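Local coordinates for metallo-beta-lactamase family protein (Thermus thermophilus, PDB 2ZO4), which probably acts as a hydrolase of the metallo-beta-lactamase superfamily, using a pair of zinc ions held in its active site, at residues L259-E270 with V305-R316. Sequence-based numbering, arbitrary orientation.
Sequences LALLDGPKTAWE and VGRGGPPYRYFR
The Arg316 guanidinium takes Leu259 O at its edge, only 8° out of plane; Arg316 NE donates to Leu259 O at 2.8 Å from above the carbonyl plane. Leu262 O lies over one face, at too poor an angle to bond to NH2; a water bridges it to Arg316 N instead. Leu262 N reaches Leu259 O from the opposite face of its carbonyl plane, so two donors grip this oxygen at the helix end. Arg313 NH2 donates to Pro265 O at 2.9 Å, again from above the carbonyl plane and not on a lone pair, while Glu270 OE1 approaches Arg313 NH2 obliquely at 3.2 Å as a salt bridge, the two charged planes 72° apart. A bend at chi3 (69°) brings Arg313 back to these acceptors. The Tyr314 ring has Arg307 CB over one face and Lys266 O near its plane at the edge; its hydroxyl bonds Glu297. Helices 240-261, 268-275 and 286-301 followed by a hairpin are consistent with a winged-helix domain. The interhelical linker adds one antiparallel bridge: Lys266 N to Tyr314 O, 2.9 Å; Tyr314 N to Lys266 O, 2.7 Å. Glu270 OE1 accepts from Thr267 N and Thr267 OG1 more weakly from Glu270 N, a capping box starting helix 268-275. Leu262 CD1 lies 3.7 Å from Val305 CG1.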
ATOM      1  N   LEU A 259      -7.756  -3.756 -23.196  1.00 16.29           N
ATOM      2  CA  LEU A 259      -7.831  -4.549 -24.427  1.00 16.98           C
ATOM      3  C   LEU A 259      -8.393  -3.743 -25.605  1.00 17.49           C
ATOM      4  O   LEU A 259      -7.893  -3.850 -26.722  1.00 17.88           O
ATOM      5  CB  LEU A 259      -8.655  -5.823 -24.201  1.00 16.68           C
ATOM      6  CG  LEU A 259      -7.973  -6.930 -23.386  1.00 16.55           C
ATOM      7  CD1 LEU A 259      -8.962  -8.015 -22.990  1.00 16.67           C
ATOM      8  CD2 LEU A 259      -6.792  -7.527 -24.145  1.00 16.64           C
ATOM      9  N   ALA A 260      -9.412  -2.929 -25.333  1.00 18.08           N
ATOM     10  CA  ALA A 260     -10.042  -2.076 -26.339  1.00 18.92           C
ATOM     11  C   ALA A 260      -9.098  -0.979 -26.833  1.00 19.53           C
ATOM     12  O   ALA A 260      -9.126  -0.614 -28.010  1.00 19.87           O
ATOM     13  CB  ALA A 260     -11.328  -1.470 -25.789  1.00 18.80           C
ATOM     14  N   LEU A 261      -8.257  -0.469 -25.933  1.00 20.13           N
ATOM     15  CA  LEU A 261      -7.263   0.558 -26.269  1.00 20.70           C
ATOM     16  C   LEU A 261      -6.145   0.050 -27.185  1.00 21.22           C
ATOM     17  O   LEU A 261      -5.421   0.843 -27.792  1.00 21.21           O
ATOM     18  CB  LEU A 261      -6.662   1.161 -24.995  1.00 20.68           C
ATOM     19  CG  LEU A 261      -7.565   2.037 -24.121  1.00 20.72           C
ATOM     20  CD1 LEU A 261      -6.872   2.355 -22.813  1.00 21.51           C
ATOM     21  CD2 LEU A 261      -7.984   3.319 -24.840  1.00 20.23           C
ATOM     22  N   LEU A 262      -6.008  -1.270 -27.282  1.00 21.67           N
ATOM     23  CA  LEU A 262      -4.992  -1.866 -28.134  1.00 22.16           C
ATOM     24  C   LEU A 262      -5.509  -2.132 -29.553  1.00 22.81           C
ATOM     25  O   LEU A 262      -5.397  -3.245 -30.070  1.00 22.81           O
ATOM     26  CB  LEU A 262      -4.420  -3.135 -27.491  1.00 21.94           C
ATOM     27  CG  LEU A 262      -3.518  -2.958 -26.262  1.00 21.52           C
ATOM     28  CD1 LEU A 262      -3.209  -4.302 -25.643  1.00 20.24           C
ATOM     29  CD2 LEU A 262      -2.225  -2.218 -26.608  1.00 20.96           C
ATOM     30  N   ASP A 263      -6.069  -1.089 -30.170  1.00 23.68           N
ATOM     31  CA  ASP A 263      -6.474  -1.119 -31.583  1.00 24.32           C
ATOM     32  C   ASP A 263      -5.258  -1.198 -32.512  1.00 24.18           C
ATOM     33  O   ASP A 263      -5.388  -1.486 -33.703  1.00 24.56           O
ATOM     34  CB  ASP A 263      -7.367   0.087 -31.931  1.00 24.62           C
ATOM     35  CG  ASP A 263      -6.974   1.351 -31.181  1.00 26.25           C
ATOM     36  OD1 ASP A 263      -5.992   2.020 -31.578  1.00 27.91           O
ATOM     37  OD2 ASP A 263      -7.664   1.688 -30.193  1.00 28.45           O
ATOM     38  N   GLY A 264      -4.082  -0.933 -31.945  1.00 23.81           N
ATOM     39  CA  GLY A 264      -2.797  -1.154 -32.601  1.00 23.04           C
ATOM     40  C   GLY A 264      -1.706  -1.246 -31.545  1.00 22.47           C
ATOM     41  O   GLY A 264      -1.988  -1.058 -30.360  1.00 22.68           O
ATOM     42  N   PRO A 265      -0.457  -1.543 -31.963  1.00 21.87           N
ATOM     43  CA  PRO A 265       0.684  -1.627 -31.044  1.00 21.19           C
ATOM     44  C   PRO A 265       0.928  -0.319 -30.287  1.00 20.51           C
ATOM     45  O   PRO A 265       1.058   0.742 -30.905  1.00 20.27           O
ATOM     46  CB  PRO A 265       1.863  -1.942 -31.972  1.00 21.38           C
ATOM     47  CG  PRO A 265       1.243  -2.559 -33.179  1.00 21.58           C
ATOM     48  CD  PRO A 265      -0.056  -1.836 -33.353  1.00 21.91           C
ATOM     49  N   LYS A 266       0.979  -0.407 -28.957  1.00 19.61           N
ATOM     50  CA  LYS A 266       1.131   0.767 -28.093  1.00 19.09           C
ATOM     51  C   LYS A 266       2.047   0.498 -26.897  1.00 18.37           C
ATOM     52  O   LYS A 266       2.161  -0.637 -26.430  1.00 18.00           O
ATOM     53  CB  LYS A 266      -0.237   1.254 -27.597  1.00 19.08           C
ATOM     54  CG  LYS A 266      -1.122   1.867 -28.678  1.00 19.61           C
ATOM     55  CD  LYS A 266      -2.397   2.433 -28.088  1.00 20.06           C
ATOM     56  CE  LYS A 266      -3.304   3.001 -29.168  1.00 22.27           C
ATOM     57  NZ  LYS A 266      -4.576   3.521 -28.570  1.00 23.06           N
ATOM     58  N   THR A 267       2.691   1.555 -26.408  1.00 17.56           N
ATOM     59  CA  THR A 267       3.555   1.470 -25.235  1.00 16.95           C
ATOM     60  C   THR A 267       2.727   1.668 -23.969  1.00 16.66           C
ATOM     61  O   THR A 267       1.649   2.260 -24.017  1.00 16.28           O
ATOM     62  CB  THR A 267       4.656   2.545 -25.261  1.00 16.97           C
ATOM     63  OG1 THR A 267       4.071   3.829 -25.005  1.00 16.82           O
ATOM     64  CG2 THR A 267       5.370   2.568 -26.615  1.00 16.73           C
ATOM     65  N   ALA A 268       3.243   1.191 -22.838  1.00 16.64           N
ATOM     66  CA  ALA A 268       2.573   1.362 -21.546  1.00 16.68           C
ATOM     67  C   ALA A 268       2.369   2.837 -21.172  1.00 16.86           C
ATOM     68  O   ALA A 268       1.383   3.185 -20.523  1.00 17.04           O
ATOM     69  CB  ALA A 268       3.331   0.634 -20.454  1.00 16.42           C
ATOM     70  N   TRP A 269       3.293   3.700 -21.585  1.00 17.19           N
ATOM     71  CA  TRP A 269       3.171   5.126 -21.299  1.00 17.80           C
ATOM     72  C   TRP A 269       1.964   5.762 -21.990  1.00 17.92           C
ATOM     73  O   TRP A 269       1.162   6.428 -21.336  1.00 17.92           O
ATOM     74  CB  TRP A 269       4.450   5.887 -21.650  1.00 18.23           C
ATOM     75  CG  TRP A 269       4.270   7.375 -21.551  1.00 18.63           C
ATOM     76  CD1 TRP A 269       4.124   8.255 -22.585  1.00 18.97           C
ATOM     77  CD2 TRP A 269       4.188   8.153 -20.348  1.00 19.38           C
ATOM     78  NE1 TRP A 269       3.966   9.534 -22.103  1.00 18.86           N
ATOM     79  CE2 TRP A 269       3.997   9.500 -20.733  1.00 19.21           C
ATOM     80  CE3 TRP A 269       4.257   7.841 -18.982  1.00 19.45           C
ATOM     81  CZ2 TRP A 269       3.888  10.538 -19.804  1.00 19.18           C
ATOM     82  CZ3 TRP A 269       4.142   8.876 -18.056  1.00 19.47           C
ATOM     83  CH2 TRP A 269       3.960  10.210 -18.476  1.00 19.04           C
ATOM     84  N   GLU A 270       1.835   5.558 -23.299  1.00 18.08           N
ATOM     85  CA  GLU A 270       0.716   6.139 -24.047  1.00 18.68           C
ATOM     86  C   GLU A 270      -0.629   5.540 -23.630  1.00 18.70           C
ATOM     87  O   GLU A 270      -1.642   6.244 -23.585  1.00 18.68           O
ATOM     88  CB  GLU A 270       0.935   6.045 -25.565  1.00 18.67           C
ATOM     89  CG  GLU A 270       0.801   4.661 -26.182  1.00 19.27           C
ATOM     90  CD  GLU A 270       0.970   4.684 -27.690  1.00 19.69           C
ATOM     91  OE1 GLU A 270       1.988   4.151 -28.179  1.00 19.57           O
ATOM     92  OE2 GLU A 270       0.087   5.246 -28.386  1.00 22.21           O
ATOM     93  N   VAL A 305      -2.432 -10.712 -24.690  1.00 14.33           N
ATOM     94  CA  VAL A 305      -1.611  -9.733 -25.398  1.00 13.62           C
ATOM     95  C   VAL A 305      -0.185 -10.241 -25.581  1.00 13.37           C
ATOM     96  O   VAL A 305       0.261 -11.144 -24.869  1.00 12.95           O
ATOM     97  CB  VAL A 305      -1.588  -8.329 -24.704  1.00 13.73           C
ATOM     98  CG1 VAL A 305      -3.006  -7.796 -24.465  1.00 13.51           C
ATOM     99  CG2 VAL A 305      -0.776  -8.352 -23.415  1.00 13.32           C
ATOM    100  N   GLY A 306       0.515  -9.659 -26.551  1.00 13.02           N
ATOM    101  CA  GLY A 306       1.933  -9.917 -26.751  1.00 12.76           C
ATOM    102  C   GLY A 306       2.658  -8.592 -26.783  1.00 12.74           C
ATOM    103  O   GLY A 306       2.030  -7.534 -26.658  1.00 12.65           O
ATOM    104  N   ARG A 307       3.978  -8.645 -26.951  1.00 12.55           N
ATOM    105  CA  ARG A 307       4.795  -7.436 -27.037  1.00 12.28           C
ATOM    106  C   ARG A 307       6.027  -7.635 -27.926  1.00 12.56           C
ATOM    107  O   ARG A 307       6.611  -8.719 -27.964  1.00 12.43           O
ATOM    108  CB  ARG A 307       5.195  -6.929 -25.638  1.00 12.17           C
ATOM    109  CG  ARG A 307       6.213  -7.785 -24.899  1.00 11.49           C
ATOM    110  CD  ARG A 307       6.513  -7.249 -23.505  1.00 12.06           C
ATOM    111  NE  ARG A 307       7.553  -8.046 -22.854  1.00 11.67           N
ATOM    112  CZ  ARG A 307       8.100  -7.774 -21.672  1.00 12.23           C
ATOM    113  NH1 ARG A 307       7.717  -6.712 -20.968  1.00 12.47           N
ATOM    114  NH2 ARG A 307       9.039  -8.575 -21.189  1.00 12.38           N
ATOM    115  N   GLY A 308       6.392  -6.583 -28.655  1.00 12.76           N
ATOM    116  CA  GLY A 308       7.628  -6.551 -29.425  1.00 13.43           C
ATOM    117  C   GLY A 308       8.670  -5.797 -28.624  1.00 14.04           C
ATOM    118  O   GLY A 308       8.407  -5.386 -27.492  1.00 14.18           O
ATOM    119  N   GLY A 309       9.850  -5.615 -29.202  1.00 14.39           N
ATOM    120  CA  GLY A 309      10.909  -4.844 -28.561  1.00 14.87           C
ATOM    121  C   GLY A 309      11.757  -5.644 -27.585  1.00 15.26           C
ATOM    122  O   GLY A 309      11.860  -6.865 -27.717  1.00 15.27           O
ATOM    123  N   PRO A 310      12.369  -4.965 -26.592  1.00 15.55           N
ATOM    124  CA  PRO A 310      12.251  -3.532 -26.283  1.00 15.92           C
ATOM    125  C   PRO A 310      12.820  -2.615 -27.378  1.00 16.20           C
ATOM    126  O   PRO A 310      13.662  -3.060 -28.161  1.00 16.54           O
ATOM    127  CB  PRO A 310      13.050  -3.388 -24.982  1.00 15.85           C
ATOM    128  CG  PRO A 310      14.009  -4.520 -24.996  1.00 15.79           C
ATOM    129  CD  PRO A 310      13.287  -5.649 -25.662  1.00 15.59           C
ATOM    130  N   PRO A 311      12.347  -1.351 -27.459  1.00 16.50           N
ATOM    131  CA  PRO A 311      11.274  -0.704 -26.684  1.00 16.27           C
ATOM    132  C   PRO A 311       9.941  -1.431 -26.801  1.00 16.12           C
ATOM    133  O   PRO A 311       9.481  -1.710 -27.911  1.00 15.90           O
ATOM    134  CB  PRO A 311      11.172   0.690 -27.319  1.00 16.48           C
ATOM    135  CG  PRO A 311      12.501   0.927 -27.921  1.00 16.33           C
ATOM    136  CD  PRO A 311      12.959  -0.410 -28.416  1.00 16.41           C
ATOM    137  N   TYR A 312       9.328  -1.724 -25.655  1.00 15.80           N
ATOM    138  CA  TYR A 312       8.133  -2.558 -25.614  1.00 15.61           C
ATOM    139  C   TYR A 312       6.902  -1.861 -26.182  1.00 15.36           C
ATOM    140  O   TYR A 312       6.538  -0.764 -25.755  1.00 15.52           O
ATOM    141  CB  TYR A 312       7.848  -3.046 -24.188  1.00 15.60           C
ATOM    142  CG  TYR A 312       8.973  -3.837 -23.551  1.00 15.87           C
ATOM    143  CD1 TYR A 312       9.653  -3.337 -22.447  1.00 15.51           C
ATOM    144  CD2 TYR A 312       9.354  -5.086 -24.052  1.00 16.35           C
ATOM    145  CE1 TYR A 312      10.679  -4.052 -21.849  1.00 16.06           C
ATOM    146  CE2 TYR A 312      10.386  -5.809 -23.462  1.00 16.07           C
ATOM    147  CZ  TYR A 312      11.041  -5.282 -22.360  1.00 15.92           C
ATOM    148  OH  TYR A 312      12.059  -5.975 -21.762  1.00 16.53           O
ATOM    149  N   ARG A 313       6.281  -2.511 -27.159  1.00 14.95           N
ATOM    150  CA  ARG A 313       4.996  -2.096 -27.700  1.00 14.94           C
ATOM    151  C   ARG A 313       4.079  -3.309 -27.595  1.00 14.47           C
ATOM    152  O   ARG A 313       4.403  -4.382 -28.105  1.00 14.34           O
ATOM    153  CB  ARG A 313       5.126  -1.625 -29.162  1.00 14.81           C
ATOM    154  CG  ARG A 313       6.066  -0.432 -29.364  1.00 15.39           C
ATOM    155  CD  ARG A 313       5.904   0.223 -30.749  1.00 16.35           C
ATOM    156  NE  ARG A 313       4.621   0.919 -30.896  1.00 18.54           N
ATOM    157  CZ  ARG A 313       4.403   2.193 -30.572  1.00 20.02           C
ATOM    158  NH1 ARG A 313       5.380   2.942 -30.073  1.00 20.39           N
ATOM    159  NH2 ARG A 313       3.196   2.720 -30.740  1.00 20.56           N
ATOM    160  N   TYR A 314       2.961  -3.141 -26.897  1.00 14.11           N
ATOM    161  CA  TYR A 314       2.011  -4.230 -26.670  1.00 13.87           C
ATOM    162  C   TYR A 314       0.922  -4.253 -27.742  1.00 14.04           C
ATOM    163  O   TYR A 314       0.525  -3.210 -28.258  1.00 13.85           O
ATOM    164  CB  TYR A 314       1.380  -4.111 -25.275  1.00 13.49           C
ATOM    165  CG  TYR A 314       2.315  -4.434 -24.123  1.00 12.54           C
ATOM    166  CD1 TYR A 314       2.215  -5.648 -23.445  1.00 11.84           C
ATOM    167  CD2 TYR A 314       3.292  -3.523 -23.708  1.00 12.33           C
ATOM    168  CE1 TYR A 314       3.064  -5.956 -22.383  1.00 11.55           C
ATOM    169  CE2 TYR A 314       4.154  -3.820 -22.650  1.00 11.92           C
ATOM    170  CZ  TYR A 314       4.028  -5.040 -21.989  1.00 12.58           C
ATOM    171  OH  TYR A 314       4.866  -5.347 -20.940  1.00 12.33           O
ATOM    172  N   PHE A 315       0.443  -5.449 -28.073  1.00 14.39           N
ATOM    173  CA  PHE A 315      -0.638  -5.609 -29.047  1.00 14.92           C
ATOM    174  C   PHE A 315      -1.639  -6.664 -28.588  1.00 15.59           C
ATOM    175  O   PHE A 315      -1.289  -7.585 -27.849  1.00 15.43           O
ATOM    176  CB  PHE A 315      -0.080  -5.972 -30.430  1.00 14.63           C
ATOM    177  CG  PHE A 315       0.836  -7.164 -30.419  1.00 14.41           C
ATOM    178  CD1 PHE A 315       2.214  -6.996 -30.315  1.00 14.11           C
ATOM    179  CD2 PHE A 315       0.325  -8.455 -30.508  1.00 13.96           C
ATOM    180  CE1 PHE A 315       3.068  -8.103 -30.298  1.00 14.60           C
ATOM    181  CE2 PHE A 315       1.170  -9.564 -30.492  1.00 13.87           C
ATOM    182  CZ  PHE A 315       2.541  -9.387 -30.383  1.00 13.66           C
ATOM    183  N   ARG A 316      -2.882  -6.520 -29.030  1.00 16.41           N
ATOM    184  CA  ARG A 316      -3.931  -7.483 -28.731  1.00 17.49           C
ATOM    185  C   ARG A 316      -3.913  -8.585 -29.784  1.00 17.69           C
ATOM    186  O   ARG A 316      -3.941  -8.299 -30.985  1.00 18.00           O
ATOM    187  CB  ARG A 316      -5.297  -6.790 -28.739  1.00 17.64           C
ATOM    188  CG  ARG A 316      -6.402  -7.564 -28.036  1.00 19.20           C
ATOM    189  CD  ARG A 316      -7.799  -7.218 -28.569  1.00 22.70           C
ATOM    190  NE  ARG A 316      -8.003  -5.782 -28.786  1.00 24.59           N
ATOM    191  CZ  ARG A 316      -8.427  -5.243 -29.928  1.00 25.91           C
ATOM    192  NH1 ARG A 316      -8.715  -6.011 -30.972  1.00 26.28           N
ATOM    193  NH2 ARG A 316      -8.581  -3.929 -30.023  1.00 26.47           N
TER
HETATM  194  O   HOH W   1      -3.336  -4.451 -30.880  1.00 21.71           O
HETATM  195  O   HOH W   2       5.359  -0.669 -23.274  1.00 11.87           O